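Local atomic coordinates of DNA repair protein RAD7 (Saccharomyces cerevisiae, PDB entry 5ZB2), a protein that promotes, as part of a complex, global genome nucleotide excision repair, which removes damage from nontranscribing DNA, and binds the elongin C homologue Elc1. Residues T47-S58 with L70-F81. Numbering follows the deposited sequence.
Sequences TANLNNLAKALS and LFLKTDLKRLTF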
loop_
_atom_site.group_PDB
_atom_site.type_symbol
_atom_site.label_atom_id
_atom_site.label_comp_id
_atom_site.label_asym_id
_atom_site.label_seq_id
_atom_site.Cartn_x
_atom_site.Cartn_y
_atom_site.Cartn_z
ATOM N N THR A 47 25.061 -5.622 8.891
ATOM C CA THR A 47 24.765 -4.894 7.664
ATOM C C THR A 47 25.742 -5.254 6.557
ATOM O O THR A 47 25.393 -5.164 5.375
ATOM C CB THR A 47 24.798 -3.393 7.931
ATOM O OG1 THR A 47 26.094 -3.024 8.413
ATOM C CG2 THR A 47 23.753 -3.018 8.964
ATOM N N ALA A 48 26.957 -5.674 6.914
ATOM C CA ALA A 48 27.955 -6.015 5.910
ATOM C C ALA A 48 27.564 -7.243 5.099
ATOM O O ALA A 48 28.090 -7.433 3.997
ATOM C CB ALA A 48 29.314 -6.246 6.574
ATOM N N ASN A 49 26.661 -8.076 5.616
ATOM C CA ASN A 49 26.227 -9.288 4.936
ATOM C C ASN A 49 24.831 -9.176 4.338
ATOM O O ASN A 49 24.355 -10.147 3.738
ATOM C CB ASN A 49 26.267 -10.476 5.904
ATOM C CG ASN A 49 27.663 -11.034 6.084
ATOM O OD1 ASN A 49 28.453 -11.072 5.142
ATOM N ND2 ASN A 49 27.972 -11.478 7.297
ATOM N N LEU A 50 24.162 -8.029 4.477
ATOM C CA LEU A 50 22.799 -7.909 3.967
ATOM C C LEU A 50 22.760 -8.068 2.452
ATOM O O LEU A 50 21.843 -8.697 1.912
ATOM C CB LEU A 50 22.192 -6.569 4.384
ATOM C CG LEU A 50 21.729 -6.445 5.841
ATOM C CD1 LEU A 50 21.158 -5.059 6.098
ATOM C CD2 LEU A 50 20.699 -7.512 6.207
ATOM N N ASN A 51 23.746 -7.511 1.746
ATOM C CA ASN A 51 23.778 -7.659 0.295
ATOM C C ASN A 51 24.051 -9.102 -0.106
ATOM O O ASN A 51 23.495 -9.592 -1.096
ATOM C CB ASN A 51 24.826 -6.728 -0.307
ATOM C CG ASN A 51 24.286 -5.340 -0.564
ATOM O OD1 ASN A 51 23.246 -5.176 -1.200
ATOM N ND2 ASN A 51 24.985 -4.330 -0.063
ATOM N N ASN A 52 24.906 -9.798 0.648
ATOM C CA ASN A 52 25.125 -11.217 0.390
ATOM C C ASN A 52 23.841 -12.006 0.594
ATOM O O ASN A 52 23.536 -12.923 -0.180
ATOM C CB ASN A 52 26.235 -11.753 1.295
ATOM C CG ASN A 52 27.602 -11.200 0.931
ATOM O OD1 ASN A 52 28.308 -10.646 1.776
ATOM N ND2 ASN A 52 27.982 -11.348 -0.331
ATOM N N LEU A 53 23.068 -11.660 1.625
ATOM C CA LEU A 53 21.787 -12.321 1.843
ATOM C C LEU A 53 20.843 -12.061 0.676
ATOM O O LEU A 53 20.210 -12.987 0.157
ATOM C CB LEU A 53 21.176 -11.841 3.160
ATOM C CG LEU A 53 19.770 -12.342 3.500
ATOM C CD1 LEU A 53 19.710 -13.863 3.534
ATOM C CD2 LEU A 53 19.318 -11.761 4.831
ATOM N N ALA A 54 20.753 -10.803 0.235
ATOM C CA ALA A 54 19.910 -10.474 -0.908
ATOM C C ALA A 54 20.316 -11.275 -2.138
ATOM O O ALA A 54 19.457 -11.746 -2.893
ATOM C CB ALA A 54 19.983 -8.974 -1.195
ATOM N N LYS A 55 21.623 -11.449 -2.348
ATOM C CA LYS A 55 22.099 -12.207 -3.501
ATOM C C LYS A 55 21.646 -13.660 -3.424
ATOM O O LYS A 55 21.182 -14.233 -4.418
ATOM C CB LYS A 55 23.625 -12.126 -3.586
ATOM C CG LYS A 55 24.206 -12.725 -4.860
ATOM C CD LYS A 55 25.701 -13.003 -4.737
ATOM C CE LYS A 55 25.979 -14.214 -3.852
ATOM N NZ LYS A 55 27.407 -14.645 -3.901
ATOM N N ALA A 56 21.778 -14.277 -2.249
ATOM C CA ALA A 56 21.349 -15.663 -2.093
ATOM C C ALA A 56 19.861 -15.807 -2.386
ATOM O O ALA A 56 19.442 -16.705 -3.125
ATOM C CB ALA A 56 21.677 -16.154 -0.683
ATOM N N LEU A 57 19.044 -14.917 -1.822
ATOM C CA LEU A 57 17.608 -14.966 -2.075
ATOM C C LEU A 57 17.307 -14.742 -3.554
ATOM O O LEU A 57 16.508 -15.470 -4.153
ATOM C CB LEU A 57 16.893 -13.930 -1.206
ATOM C CG LEU A 57 16.989 -14.178 0.302
ATOM C CD1 LEU A 57 16.426 -13.007 1.087
ATOM C CD2 LEU A 57 16.266 -15.470 0.692
ATOM N N SER A 58 17.959 -13.749 -4.165
ATOM C CA SER A 58 17.709 -13.456 -5.574
ATOM C C SER A 58 17.984 -14.675 -6.446
ATOM O O SER A 58 17.152 -15.059 -7.277
ATOM C CB SER A 58 18.564 -12.270 -6.027
ATOM O OG SER A 58 18.163 -11.067 -5.392
ATOM N N LEU A 70 13.357 -8.911 5.987
ATOM C CA LEU A 70 14.696 -9.100 6.536
ATOM C C LEU A 70 15.572 -7.864 6.360
ATOM O O LEU A 70 16.560 -7.703 7.087
ATOM C CB LEU A 70 15.361 -10.303 5.860
ATOM C CG LEU A 70 14.609 -11.632 5.992
ATOM C CD1 LEU A 70 15.062 -12.635 4.938
ATOM C CD2 LEU A 70 14.797 -12.204 7.389
ATOM N N PHE A 71 15.231 -6.986 5.419
ATOM C CA PHE A 71 16.077 -5.859 5.052
ATOM C C PHE A 71 15.535 -4.522 5.544
ATOM O O PHE A 71 16.051 -3.474 5.143
ATOM C CB PHE A 71 16.246 -5.818 3.531
ATOM C CG PHE A 71 16.764 -7.096 2.945
ATOM C CD1 PHE A 71 15.896 -8.119 2.601
ATOM C CD2 PHE A 71 18.119 -7.277 2.733
ATOM C CE1 PHE A 71 16.371 -9.297 2.062
ATOM C CE2 PHE A 71 18.599 -8.454 2.193
ATOM C CZ PHE A 71 17.726 -9.462 1.857
ATOM N N LEU A 72 14.519 -4.526 6.403
ATOM C CA LEU A 72 13.848 -3.299 6.804
ATOM C C LEU A 72 14.391 -2.777 8.130
ATOM O O LEU A 72 14.800 -3.543 9.007
ATOM C CB LEU A 72 12.336 -3.517 6.915
ATOM C CG LEU A 72 11.602 -3.912 5.630
ATOM C CD1 LEU A 72 10.112 -4.076 5.901
ATOM C CD2 LEU A 72 11.824 -2.897 4.520
ATOM N N LYS A 73 14.381 -1.451 8.266
ATOM C CA LYS A 73 14.838 -0.763 9.472
ATOM C C LYS A 73 16.276 -1.150 9.827
ATOM O O LYS A 73 16.575 -1.604 10.932
ATOM C CB LYS A 73 13.887 -1.037 10.642
ATOM C CG LYS A 73 12.512 -0.377 10.516
ATOM C CD LYS A 73 12.597 1.132 10.273
ATOM C CE LYS A 73 13.436 1.851 11.321
ATOM N NZ LYS A 73 13.580 3.305 11.015
ATOM N N THR A 74 17.167 -0.955 8.859
ATOM C CA THR A 74 18.603 -1.086 9.060
ATOM C C THR A 74 19.268 0.248 8.743
ATOM O O THR A 74 18.651 1.155 8.179
ATOM C CB THR A 74 19.200 -2.194 8.181
ATOM O OG1 THR A 74 19.333 -1.726 6.833
ATOM C CG2 THR A 74 18.318 -3.439 8.198
ATOM N N ASP A 75 20.540 0.370 9.118
ATOM C CA ASP A 75 21.330 1.543 8.773
ATOM C C ASP A 75 22.133 1.344 7.490
ATOM O O ASP A 75 23.118 2.055 7.264
ATOM C CB ASP A 75 22.258 1.923 9.933
ATOM C CG ASP A 75 23.217 0.812 10.306
ATOM O OD1 ASP A 75 22.834 -0.367 10.185
ATOM O OD2 ASP A 75 24.352 1.119 10.727
ATOM N N LEU A 76 21.729 0.394 6.652
ATOM C CA LEU A 76 22.434 0.131 5.406
ATOM C C LEU A 76 22.297 1.319 4.459
ATOM O O LEU A 76 21.257 1.981 4.407
ATOM C CB LEU A 76 21.882 -1.139 4.757
ATOM C CG LEU A 76 22.587 -1.673 3.509
ATOM C CD1 LEU A 76 24.030 -2.045 3.803
ATOM C CD2 LEU A 76 21.831 -2.872 2.961
ATOM N N LYS A 77 23.362 1.592 3.707
ATOM C CA LYS A 77 23.400 2.722 2.783
ATOM C C LYS A 77 23.347 2.309 1.322
ATOM O O LYS A 77 22.735 3.007 0.512
ATOM C CB LYS A 77 24.665 3.554 3.027
ATOM C CG LYS A 77 24.684 4.253 4.381
ATOM C CD LYS A 77 26.100 4.476 4.888
ATOM C CE LYS A 77 26.879 5.441 4.008
ATOM N NZ LYS A 77 26.330 6.824 4.071
ATOM N N ARG A 78 23.970 1.190 0.964
ATOM C CA ARG A 78 24.002 0.701 -0.409
ATOM C C ARG A 78 23.350 -0.674 -0.449
ATOM O O ARG A 78 23.845 -1.617 0.175
ATOM C CB ARG A 78 25.437 0.636 -0.931
ATOM C CG ARG A 78 26.175 1.970 -0.865
ATOM C CD ARG A 78 27.615 1.839 -1.337
ATOM N NE ARG A 78 28.380 0.907 -0.512
ATOM C CZ ARG A 78 29.639 0.549 -0.753
ATOM N NH1 ARG A 78 30.288 1.043 -1.800
ATOM N NH2 ARG A 78 30.250 -0.305 0.056
ATOM N N LEU A 79 22.243 -0.781 -1.179
ATOM C CA LEU A 79 21.487 -2.021 -1.292
ATOM C C LEU A 79 21.346 -2.401 -2.758
ATOM O O LEU A 79 21.020 -1.552 -3.596
ATOM C CB LEU A 79 20.101 -1.881 -0.647
ATOM C CG LEU A 79 19.184 -3.102 -0.764
ATOM C CD1 LEU A 79 19.782 -4.309 -0.050
ATOM C CD2 LEU A 79 17.799 -2.780 -0.217
ATOM N N THR A 80 21.580 -3.679 -3.056
ATOM C CA THR A 80 21.414 -4.235 -4.392
ATOM C C THR A 80 20.485 -5.437 -4.312
ATOM O O THR A 80 20.703 -6.338 -3.496
ATOM C CB THR A 80 22.766 -4.656 -4.994
ATOM O OG1 THR A 80 23.596 -3.503 -5.163
ATOM C CG2 THR A 80 22.585 -5.345 -6.346
ATOM N N PHE A 81 19.448 -5.439 -5.152
ATOM C CA PHE A 81 18.541 -6.576 -5.319
ATOM C C PHE A 81 18.697 -7.077 -6.749
ATOM O O PHE A 81 18.358 -6.362 -7.699
ATOM C CB PHE A 81 17.084 -6.184 -5.049
ATOM C CG PHE A 81 16.717 -6.071 -3.587
ATOM C CD1 PHE A 81 17.521 -6.603 -2.590
ATOM C CD2 PHE A 81 15.533 -5.447 -3.220
ATOM C CE1 PHE A 81 17.155 -6.499 -1.257
ATOM C CE2 PHE A 81 15.165 -5.343 -1.893
ATOM C CZ PHE A 81 15.976 -5.869 -0.909
HETATM O O HOH W 1 25.327 -1.631 11.446
HETATM O O HOH W 2 23.014 -8.009 -3.241
#
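The first strand of the leucine-rich-repeat solenoid, 78-81, is the outermost of its parallel strands at this end, and helix 50-59 closes its outer edge: the amide of Asn-51 bonds to the backbone of Arg-78 and Thr-80. The short axes approach to 7.9 Å and run nearly parallel, at 8°, and the Asn-51 amide supplies the donor and acceptor that a neighbouring strand would otherwise offer. Asn-51 OD1 accepts from Thr-80 N at 2.9 Å, with an N-H...O angle of 154°, while its ND2 donates to Arg-78 O at 3.0 Å, the acceptor lying close to the amide plane. Two bonds in opposite senses thus fix the amide's rotation. Replacing Asn-51 by alanine removes both groups, and would probably leave Thr-80 N and Arg-78 O without these partners and weaken the tie between strand edge and helix. On its other edge the strand pairs with 104-108 through Leu-79.

Inward from this amide, the Phe-71 ring lies against the helix. With CG set beside the backbone N (chi1 -55°), the ring brings its edge to Leu-50 O and to Leu-57 CD1, the latter 3.8 Å from Phe-71 CE1, while Leu-53 CG approaches Phe-71 CZ obliquely. One face receives Phe-81 CE1 over its centre. Ala-54 CB reaches both aromatics at once, 3.7 Å from Phe-71 CE2 and from Phe-81 CD1, the second contact at the edge of its ring. Leu-53 and Leu-57 also pack on Leu-92 and Leu-95 of the Elongin-C chain, so the same helix joins the repeat domain to its partner.

Toward the helix start, Leu-50 and Leu-76 lie side by side, pointing opposite ways, and Leu-50 CD1 meets Leu-76 CD2 at 3.9 Å. Thr-74 forms an ST turn beside them, its OG1 accepting from Leu-76 N at 3.2 Å.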